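Local structure of unknown conserved protein BH2331 (Bacillus halodurans, 1VL5) at residues A[27-32]-A[49-54]; A[53-58]-A[106-111]; A[168-173]-A[185-190]. The protein is of unknown function but probably transfers methyl groups from S-adenosylmethionine to a substrate that has not been identified. All coordinates share one frame; numbering follows the deposited sequence.

Interaction 1 (A[27-32]-A[49-54])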
loop_
_atom_site.group_PDB
_atom_site.type_symbol
_atom_site.label_atom_id
_atom_site.label_comp_id
_atom_site.label_asym_id
_atom_site.label_seq_id
_atom_site.Cartn_x
_atom_site.Cartn_y
_atom_site.Cartn_z
ATOM N N ALA A 27 6.642 12.056 -1.565
ATOM C CA ALA A 27 6.878 13.169 -2.475
ATOM C C ALA A 27 6.429 12.781 -3.909
ATOM O O ALA A 27 5.795 13.561 -4.601
ATOM C CB ALA A 27 8.341 13.568 -2.450
ATOM N N LYS A 28 6.821 11.595 -4.354
ATOM C CA LYS A 28 6.379 11.042 -5.637
ATOM C C LYS A 28 4.852 10.909 -5.799
ATOM O O LYS A 28 4.273 11.299 -6.814
ATOM C CB LYS A 28 7.064 9.698 -5.880
ATOM C CG LYS A 28 6.766 9.140 -7.262
ATOM C CD LYS A 28 7.443 9.952 -8.381
ATOM N N LEU A 29 4.197 10.388 -4.775
ATOM C CA LEU A 29 2.728 10.394 -4.712
ATOM C C LEU A 29 2.122 11.776 -4.859
ATOM O O LEU A 29 1.211 11.963 -5.650
ATOM C CB LEU A 29 2.272 9.784 -3.385
ATOM C CG LEU A 29 0.771 9.705 -3.046
ATOM C CD1 LEU A 29 0.010 8.918 -4.058
ATOM C CD2 LEU A 29 0.580 9.045 -1.696
HETATM N N MSE A 30 2.626 12.747 -4.093
HETATM C CA MSE A 30 2.102 14.089 -4.144
HETATM C C MSE A 30 2.255 14.671 -5.556
HETATM O O MSE A 30 1.335 15.273 -6.073
HETATM C CB MSE A 30 2.845 14.978 -3.155
HETATM C CG MSE A 30 2.653 14.633 -1.678
HETATM SE SE MSE A 30 0.785 14.869 -1.222
HETATM C CE MSE A 30 0.818 16.835 -1.490
ATOM N N GLN A 31 3.418 14.489 -6.168
ATOM C CA GLN A 31 3.684 14.993 -7.528
ATOM C C GLN A 31 2.698 14.409 -8.527
ATOM O O GLN A 31 2.105 15.139 -9.310
ATOM C CB GLN A 31 5.118 14.630 -7.915
ATOM C CG GLN A 31 5.636 15.149 -9.223
ATOM C CD GLN A 31 7.008 14.507 -9.589
ATOM O OE1 GLN A 31 7.152 13.273 -9.658
ATOM N NE2 GLN A 31 8.019 15.365 -9.807
ATOM N N ILE A 32 2.549 13.087 -8.517
ATOM C CA ILE A 32 1.649 12.375 -9.449
ATOM C C ILE A 32 0.193 12.799 -9.229
ATOM O O ILE A 32 -0.576 12.879 -10.177
ATOM C CB ILE A 32 1.802 10.819 -9.312
ATOM C CG1 ILE A 32 3.248 10.340 -9.655
ATOM C CG2 ILE A 32 0.831 10.088 -10.153
ATOM C CD1 ILE A 32 3.833 11.015 -10.872
ATOM N N GLY A 49 -1.151 7.370 9.564
ATOM C CA GLY A 49 -1.697 8.662 9.118
ATOM C C GLY A 49 -0.796 9.469 8.195
ATOM O O GLY A 49 -1.021 10.668 7.989
ATOM N N HIS A 50 0.193 8.820 7.590
ATOM C CA HIS A 50 1.204 9.608 6.856
ATOM C C HIS A 50 0.696 10.200 5.567
ATOM O O HIS A 50 1.198 11.223 5.143
ATOM C CB HIS A 50 2.441 8.772 6.540
ATOM C CG HIS A 50 3.234 8.397 7.748
ATOM N ND1 HIS A 50 3.017 8.965 8.983
ATOM C CD2 HIS A 50 4.254 7.530 7.906
ATOM C CE1 HIS A 50 3.857 8.447 9.857
ATOM N NE2 HIS A 50 4.624 7.581 9.226
ATOM N N VAL A 51 -0.187 9.488 4.869
ATOM C CA VAL A 51 -0.716 10.042 3.624
ATOM C C VAL A 51 -1.646 11.252 3.906
ATOM O O VAL A 51 -1.505 12.312 3.290
ATOM C CB VAL A 51 -1.359 8.950 2.735
ATOM C CG1 VAL A 51 -1.939 9.528 1.438
ATOM C CG2 VAL A 51 -0.331 7.899 2.362
ATOM N N ALA A 52 -2.615 11.087 4.792
ATOM C CA ALA A 52 -3.472 12.174 5.163
ATOM C C ALA A 52 -2.654 13.355 5.615
ATOM O O ALA A 52 -2.982 14.506 5.303
ATOM C CB ALA A 52 -4.446 11.755 6.322
ATOM N N ASN A 53 -1.615 13.074 6.407
ATOM C CA ASN A 53 -0.714 14.118 6.912
ATOM C C ASN A 53 -0.095 14.932 5.773
ATOM O O ASN A 53 -0.070 16.158 5.820
ATOM C CB ASN A 53 0.438 13.469 7.660
ATOM C CG ASN A 53 1.320 14.477 8.341
ATOM O OD1 ASN A 53 0.923 15.090 9.328
ATOM N ND2 ASN A 53 2.554 14.617 7.838
ATOM N N ALA A 54 0.408 14.204 4.766
ATOM C CA ALA A 54 1.033 14.835 3.607
ATOM C C ALA A 54 0.057 15.632 2.746
ATOM O O ALA A 54 0.423 16.672 2.248
ATOM C CB ALA A 54 1.727 13.774 2.766
#
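With chi1 at 178° in Leu29 and 179° in Val51, the CG of the leucine and the CG1 of the valine both stand opposite their own backbone N, and two methyl branches meet between the helices: Leu29 CD2 lies 4.0 Å from Val51 CG1. The two side chains cross at about a right angle, and one methyl of each makes the contact. The next residue, Met30, modelled as selenomethionine, reaches a turn further along the other helix, to Ala54. Its chain folds at chi2 and chi3, swinging the selenium and the end methyl round: SE sits 4.2 Å from Ala54 CB, and CE is 3.8 Å from Ala54 O. The approach to that carbonyl is van der Waals only.

Gly49 is the N-cap of helix 50-55, with a positive phi that suits glycine. Together with Gly47 and Ala52 it fits the glycine-rich turn after the first strand of a Rossmann-like methyltransferase fold, consistent with the family. At this end of the helix, Asp43 accepts a hydrogen bond from Ala52 N. Helix 26-33, which precedes that strand, packs against the side of helix 50-55 that carries Val51 and Ala54. Apolar carbon and selenium make the join, so the spacing of the two helices depends here on side-chain shape, without a directional bond between them to fix it.

Interaction 2 (A[53-58]-A[106-111])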
loop_
_atom_site.group_PDB
_atom_site.type_symbol
_atom_site.label_atom_id
_atom_site.label_comp_id
_atom_site.label_asym_id
_atom_site.label_seq_id
_atom_site.Cartn_x
_atom_site.Cartn_y
_atom_site.Cartn_z
ATOM N N ASN A 53 -1.615 13.074 6.407
ATOM C CA ASN A 53 -0.714 14.118 6.912
ATOM C C ASN A 53 -0.095 14.932 5.773
ATOM O O ASN A 53 -0.070 16.158 5.820
ATOM C CB ASN A 53 0.438 13.469 7.660
ATOM C CG ASN A 53 1.320 14.477 8.341
ATOM O OD1 ASN A 53 0.923 15.090 9.328
ATOM N ND2 ASN A 53 2.554 14.617 7.838
ATOM N N ALA A 54 0.408 14.204 4.766
ATOM C CA ALA A 54 1.033 14.835 3.607
ATOM C C ALA A 54 0.057 15.632 2.746
ATOM O O ALA A 54 0.423 16.672 2.248
ATOM C CB ALA A 54 1.727 13.774 2.766
ATOM N N PHE A 55 -1.175 15.151 2.580
ATOM C CA PHE A 55 -2.148 15.767 1.663
ATOM C C PHE A 55 -2.822 16.983 2.292
ATOM O O PHE A 55 -3.150 17.985 1.600
ATOM C CB PHE A 55 -3.202 14.735 1.206
ATOM C CG PHE A 55 -2.808 13.952 -0.040
ATOM C CD1 PHE A 55 -1.798 13.032 -0.009
ATOM C CD2 PHE A 55 -3.448 14.166 -1.231
ATOM C CE1 PHE A 55 -1.423 12.329 -1.143
ATOM C CE2 PHE A 55 -3.112 13.448 -2.345
ATOM C CZ PHE A 55 -2.081 12.536 -2.307
ATOM N N ALA A 56 -2.987 16.904 3.609
ATOM C CA ALA A 56 -3.781 17.892 4.383
ATOM C C ALA A 56 -3.534 19.365 4.074
ATOM O O ALA A 56 -4.493 20.111 3.836
ATOM C CB ALA A 56 -3.652 17.636 5.904
ATOM N N PRO A 57 -2.268 19.806 4.077
ATOM C CA PRO A 57 -2.053 21.242 3.838
ATOM C C PRO A 57 -2.465 21.722 2.445
ATOM O O PRO A 57 -2.672 22.893 2.257
ATOM C CB PRO A 57 -0.542 21.414 3.972
ATOM C CG PRO A 57 0.024 20.137 4.246
ATOM C CD PRO A 57 -0.999 19.068 4.217
ATOM N N PHE A 58 -2.542 20.824 1.464
ATOM C CA PHE A 58 -2.731 21.211 0.074
ATOM C C PHE A 58 -4.156 20.985 -0.458
ATOM O O PHE A 58 -4.419 21.192 -1.637
ATOM C CB PHE A 58 -1.781 20.346 -0.772
ATOM C CG PHE A 58 -0.332 20.544 -0.425
ATOM C CD1 PHE A 58 0.308 21.732 -0.741
ATOM C CD2 PHE A 58 0.372 19.561 0.241
ATOM C CE1 PHE A 58 1.638 21.937 -0.410
ATOM C CE2 PHE A 58 1.685 19.746 0.559
ATOM C CZ PHE A 58 2.321 20.947 0.237
ATOM N N ILE A 106 -10.528 12.525 -4.537
ATOM C CA ILE A 106 -9.386 11.625 -4.487
ATOM C C ILE A 106 -9.612 10.530 -3.469
ATOM O O ILE A 106 -10.095 10.783 -2.405
ATOM C CB ILE A 106 -8.053 12.399 -4.154
ATOM C CG1 ILE A 106 -7.770 13.471 -5.202
ATOM C CG2 ILE A 106 -6.884 11.403 -4.071
ATOM C CD1 ILE A 106 -6.580 14.365 -4.888
ATOM N N VAL A 107 -9.278 9.294 -3.825
ATOM C CA VAL A 107 -9.140 8.240 -2.841
ATOM C C VAL A 107 -7.687 7.843 -2.878
ATOM O O VAL A 107 -7.157 7.553 -3.951
ATOM C CB VAL A 107 -10.048 7.018 -3.134
ATOM C CG1 VAL A 107 -9.807 5.918 -2.123
ATOM C CG2 VAL A 107 -11.485 7.394 -3.092
ATOM N N THR A 108 -7.049 7.831 -1.718
ATOM C CA THR A 108 -5.702 7.314 -1.579
ATOM C C THR A 108 -5.648 6.052 -0.742
ATOM O O THR A 108 -6.447 5.855 0.192
ATOM C CB THR A 108 -4.715 8.345 -0.936
ATOM O OG1 THR A 108 -5.264 8.968 0.250
ATOM C CG2 THR A 108 -4.362 9.377 -1.890
ATOM N N CYS A 109 -4.688 5.195 -1.055
ATOM C CA CYS A 109 -4.475 3.972 -0.301
ATOM C C CYS A 109 -3.028 3.501 -0.496
ATOM O O CYS A 109 -2.648 3.134 -1.595
ATOM C CB CYS A 109 -5.413 2.867 -0.780
ATOM S SG CYS A 109 -5.376 1.442 0.294
ATOM N N ARG A 110 -2.234 3.572 0.571
ATOM C CA ARG A 110 -0.815 3.364 0.498
ATOM C C ARG A 110 -0.360 2.249 1.464
ATOM O O ARG A 110 -0.678 2.280 2.650
ATOM C CB ARG A 110 -0.101 4.672 0.778
ATOM C CG ARG A 110 1.453 4.572 0.783
ATOM C CD ARG A 110 2.101 5.902 0.691
ATOM N NE ARG A 110 3.509 5.791 0.315
ATOM C CZ ARG A 110 4.491 5.432 1.134
ATOM N NH1 ARG A 110 4.263 5.118 2.404
ATOM N NH2 ARG A 110 5.723 5.363 0.655
ATOM N N ILE A 111 0.378 1.279 0.916
ATOM C CA ILE A 111 0.988 0.145 1.640
ATOM C C ILE A 111 0.010 -0.591 2.559
ATOM O O ILE A 111 0.349 -0.946 3.683
ATOM C CB ILE A 111 2.324 0.532 2.398
ATOM C CG1 ILE A 111 2.065 1.589 3.466
ATOM C CG2 ILE A 111 3.400 1.063 1.432
ATOM C CD1 ILE A 111 3.070 1.568 4.567
#
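The Phe55 ring meets strand 104-110 with its far end. Near its plane, at the edge, Ile106 CD1 lies 4.4 Å from Phe55 CE2, while Thr108 CG2 comes in obliquely, 3.9 Å from Phe55 CZ. Around the same ring Leu29 and Met30 of helix 26-33 and Leu35 just beyond it add further apolar contacts, so the phenyl group is buried among helix, loop and sheet. Two other flat groups lie nearby. Phe58 has Pro57 CB 4.3 Å above one face, displaced toward the rim, and Ala54 O in plane at its edge. The Arg110 guanidinium carries Ile111 CG2 over one face, again toward the rim, and gives NH2 to Ser24 O.

Ile106 and Thr108, two apart on the strand, both point their CB toward the helix. Phe55 and Thr108 run past each other in opposite directions, so the end of the ring lies alongside the threonine methyl. A chi1 of 47° in Thr108 turns CG2 opposite the carbonyl carbon and toward the phenyl group, and its hydroxyl goes to Asp43 OD1, with a weak second bond to Leu42 O.

Strand 104-110 runs parallel to strand 40-44, and helix 50-55 follows that strand through the glycine-rich turn, so the contact packs the end of the helix against the central sheet of the Rossmann-like fold. Thr108 thus divides its two branches by chemistry: the methyl belongs to the apolar cluster around the end of the Phe55 ring, while the hydroxyl probably helps to orient the Asp43 carboxylate, which also meets the start of helix 50-55.

Interaction 3 (A[168-173]-A[185-190])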
loop_
_atom_site.group_PDB
_atom_site.type_symbol
_atom_site.label_atom_id
_atom_site.label_comp_id
_atom_site.label_asym_id
_atom_site.label_seq_id
_atom_site.Cartn_x
_atom_site.Cartn_y
_atom_site.Cartn_z
ATOM N N TRP A 168 -0.327 -8.398 -4.995
ATOM C CA TRP A 168 -0.867 -8.846 -6.241
ATOM C C TRP A 168 0.089 -8.478 -7.370
ATOM O O TRP A 168 0.943 -7.564 -7.212
ATOM C CB TRP A 168 -2.256 -8.245 -6.455
ATOM C CG TRP A 168 -3.215 -8.640 -5.411
ATOM C CD1 TRP A 168 -3.328 -8.094 -4.153
ATOM C CD2 TRP A 168 -4.204 -9.681 -5.482
ATOM N NE1 TRP A 168 -4.321 -8.740 -3.453
ATOM C CE2 TRP A 168 -4.861 -9.725 -4.238
ATOM C CE3 TRP A 168 -4.610 -10.556 -6.478
ATOM C CZ2 TRP A 168 -5.896 -10.621 -3.970
ATOM C CZ3 TRP A 168 -5.610 -11.469 -6.197
ATOM C CH2 TRP A 168 -6.264 -11.471 -4.969
ATOM N N LYS A 169 -0.015 -9.216 -8.476
ATOM C CA LYS A 169 0.723 -8.896 -9.706
ATOM C C LYS A 169 0.225 -7.552 -10.220
ATOM O O LYS A 169 -0.937 -7.177 -10.004
ATOM C CB LYS A 169 0.545 -9.931 -10.821
ATOM C CG LYS A 169 0.855 -11.405 -10.454
ATOM C CD LYS A 169 0.517 -12.290 -11.658
ATOM C CE LYS A 169 0.759 -13.827 -11.557
ATOM N NZ LYS A 169 1.988 -14.202 -10.894
ATOM N N LYS A 170 1.117 -6.830 -10.887
ATOM C CA LYS A 170 0.730 -5.676 -11.638
ATOM C C LYS A 170 -0.427 -5.970 -12.599
ATOM O O LYS A 170 -1.348 -5.196 -12.687
ATOM C CB LYS A 170 1.955 -5.101 -12.358
ATOM C CG LYS A 170 2.984 -4.493 -11.418
ATOM C CD LYS A 170 4.149 -3.789 -12.152
ATOM C CE LYS A 170 5.006 -4.680 -13.009
ATOM N NZ LYS A 170 5.880 -5.569 -12.145
ATOM N N SER A 171 -0.418 -7.133 -13.257
ATOM C CA SER A 171 -1.519 -7.544 -14.133
ATOM C C SER A 171 -2.818 -7.769 -13.372
ATOM O O SER A 171 -3.893 -7.528 -13.921
ATOM C CB SER A 171 -1.168 -8.825 -14.895
ATOM O OG SER A 171 -0.770 -9.830 -13.971
ATOM N N ASP A 172 -2.715 -8.203 -12.117
ATOM C CA ASP A 172 -3.886 -8.428 -11.270
ATOM C C ASP A 172 -4.531 -7.086 -11.003
ATOM O O ASP A 172 -5.747 -6.968 -11.051
ATOM C CB ASP A 172 -3.528 -9.050 -9.917
ATOM C CG ASP A 172 -3.072 -10.518 -9.989
ATOM O OD1 ASP A 172 -3.477 -11.258 -10.906
ATOM O OD2 ASP A 172 -2.296 -10.911 -9.070
ATOM N N TRP A 173 -3.734 -6.075 -10.675
ATOM C CA TRP A 173 -4.264 -4.731 -10.442
ATOM C C TRP A 173 -4.884 -4.104 -11.703
ATOM O O TRP A 173 -5.885 -3.429 -11.617
ATOM C CB TRP A 173 -3.198 -3.762 -9.881
ATOM C CG TRP A 173 -2.949 -3.978 -8.468
ATOM C CD1 TRP A 173 -1.795 -4.427 -7.896
ATOM C CD2 TRP A 173 -3.879 -3.791 -7.411
ATOM N NE1 TRP A 173 -1.957 -4.520 -6.540
ATOM C CE2 TRP A 173 -3.226 -4.135 -6.217
ATOM C CE3 TRP A 173 -5.204 -3.335 -7.352
ATOM C CZ2 TRP A 173 -3.849 -4.082 -4.990
ATOM C CZ3 TRP A 173 -5.819 -3.258 -6.130
ATOM C CH2 TRP A 173 -5.137 -3.619 -4.954
ATOM N N GLU A 185 -4.272 5.865 -15.743
ATOM C CA GLU A 185 -3.526 6.934 -16.405
ATOM C C GLU A 185 -2.035 6.670 -16.314
ATOM O O GLU A 185 -1.369 6.820 -17.295
ATOM C CB GLU A 185 -3.884 8.288 -15.782
ATOM C CG GLU A 185 -5.309 8.703 -16.137
ATOM C CD GLU A 185 -5.707 10.079 -15.735
ATOM O OE1 GLU A 185 -4.981 10.732 -14.953
ATOM O OE2 GLU A 185 -6.787 10.496 -16.249
ATOM N N GLU A 186 -1.521 6.294 -15.133
ATOM C CA GLU A 186 -0.105 6.135 -14.895
ATOM C C GLU A 186 0.149 5.012 -13.916
ATOM O O GLU A 186 -0.543 4.884 -12.902
ATOM C CB GLU A 186 0.551 7.407 -14.293
ATOM C CG GLU A 186 0.325 8.654 -15.086
ATOM C CD GLU A 186 1.002 9.868 -14.451
ATOM O OE1 GLU A 186 2.179 9.710 -14.054
ATOM O OE2 GLU A 186 0.359 10.953 -14.404
ATOM N N LEU A 187 1.156 4.218 -14.242
ATOM C CA LEU A 187 1.698 3.138 -13.397
ATOM C C LEU A 187 3.218 3.367 -13.294
ATOM O O LEU A 187 3.895 3.428 -14.296
ATOM C CB LEU A 187 1.324 1.755 -13.993
ATOM C CG LEU A 187 2.182 0.563 -13.507
ATOM C CD1 LEU A 187 2.048 0.364 -12.059
ATOM C CD2 LEU A 187 1.852 -0.775 -14.222
ATOM N N HIS A 188 3.726 3.601 -12.082
ATOM C CA HIS A 188 5.158 3.804 -11.818
ATOM C C HIS A 188 5.616 2.642 -10.941
ATOM O O HIS A 188 4.908 2.263 -9.994
ATOM C CB HIS A 188 5.363 5.142 -11.083
ATOM C CG HIS A 188 4.919 6.328 -11.886
ATOM N ND1 HIS A 188 5.803 7.100 -12.610
ATOM C CD2 HIS A 188 3.686 6.856 -12.111
ATOM C CE1 HIS A 188 5.133 8.060 -13.231
ATOM N NE2 HIS A 188 3.850 7.946 -12.930
ATOM N N CYS A 189 6.733 2.015 -11.308
ATOM C CA CYS A 189 7.265 0.851 -10.580
ATOM C C CYS A 189 8.542 1.230 -9.936
ATOM O O CYS A 189 9.293 1.982 -10.519
ATOM C CB CYS A 189 7.551 -0.285 -11.522
ATOM S SG CYS A 189 6.170 -0.696 -12.478
ATOM N N PHE A 190 8.786 0.705 -8.735
ATOM C CA PHE A 190 9.994 0.997 -7.984
ATOM C C PHE A 190 10.538 -0.271 -7.379
ATOM O O PHE A 190 9.828 -1.215 -7.228
ATOM C CB PHE A 190 9.672 1.922 -6.839
ATOM C CG PHE A 190 8.947 3.167 -7.252
ATOM C CD1 PHE A 190 7.594 3.167 -7.422
ATOM C CD2 PHE A 190 9.650 4.325 -7.525
ATOM C CE1 PHE A 190 6.934 4.309 -7.804
ATOM C CE2 PHE A 190 8.993 5.455 -7.958
ATOM C CZ PHE A 190 7.640 5.448 -8.058
#
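Apolar contact comes from the aliphatic part of Lys170, which lies against two residues on one face of strand 183-195. Lys170 CD is 3.7 Å from Cys189 SG, and Lys170 CE follows at 4.2 Å from the same sulfur; on the other residue, Lys170 CD is 4.3 Å from Leu187 CD2. The lysine chain leaves the helix extended, chi2 near 180° carrying CD out to the strand; bends at chi3 (-63°) and chi4 (-73°) then turn CE and the amine aside. That amine goes on to a salt bridge with Glu243 of strand 236-250, whose Ile245 also touches Lys170.

Helix 170-180 leads straight into strand 183-195, and Lys170 at the start of the helix lies back against the strand that follows it. The strand is the edge of the sheet, antiparallel to 236-250. Strand 236-250, reversed and lying between 134-142 and 183-195, is the antiparallel strand characteristic of the class I methyltransferase fold. A classic beta bulge, Glu185 and Glu186 against Lys248, interrupts the pairing.

Each segment has a side-chain hydrogen bond of its own. Asp172, the third residue of the helix, turns back so that Asp172 OD2 takes the N-H of the N-cap residue Lys169 at 2.9 Å, approached from above the carboxylate plane. Along the strand, His188 NE2 gives a fairly straight bond of 2.7 Å to Glu186 OE1, on the anti side of the carboxylate and within the imidazole plane.

Salt bridges tie the helix start to its surroundings: Asp172 OD2 also pairs with Arg166, and Lys169 NZ reaches Asp147 and Asp150.

How the interactions relate
Interactions 1 and 2 share Asn53 and Ala54 on helix 50-55, and their centres are about 5 Å apart. Met30 bridges them: its SE lies 3.4 Å from Phe55 CE1, a tight fit. A second link runs from Val51 CG1 to Thr108 OG1, 3.6 Å apart. Interaction 3, about 18 Å from interaction 1 between centres, meets it through helix 26-33, where Ile32 CD1 is 3.7 Å from His188 NE2. Interactions 2 and 3 do not touch, but both reach the same sheet. The glycine-rich turn that leads into helix 50-55 through Gly49 is where class I methyltransferases usually hold S-adenosylmethionine; helix 50-55, used by interactions 1 and 2, begins at this probable cofactor-binding turn.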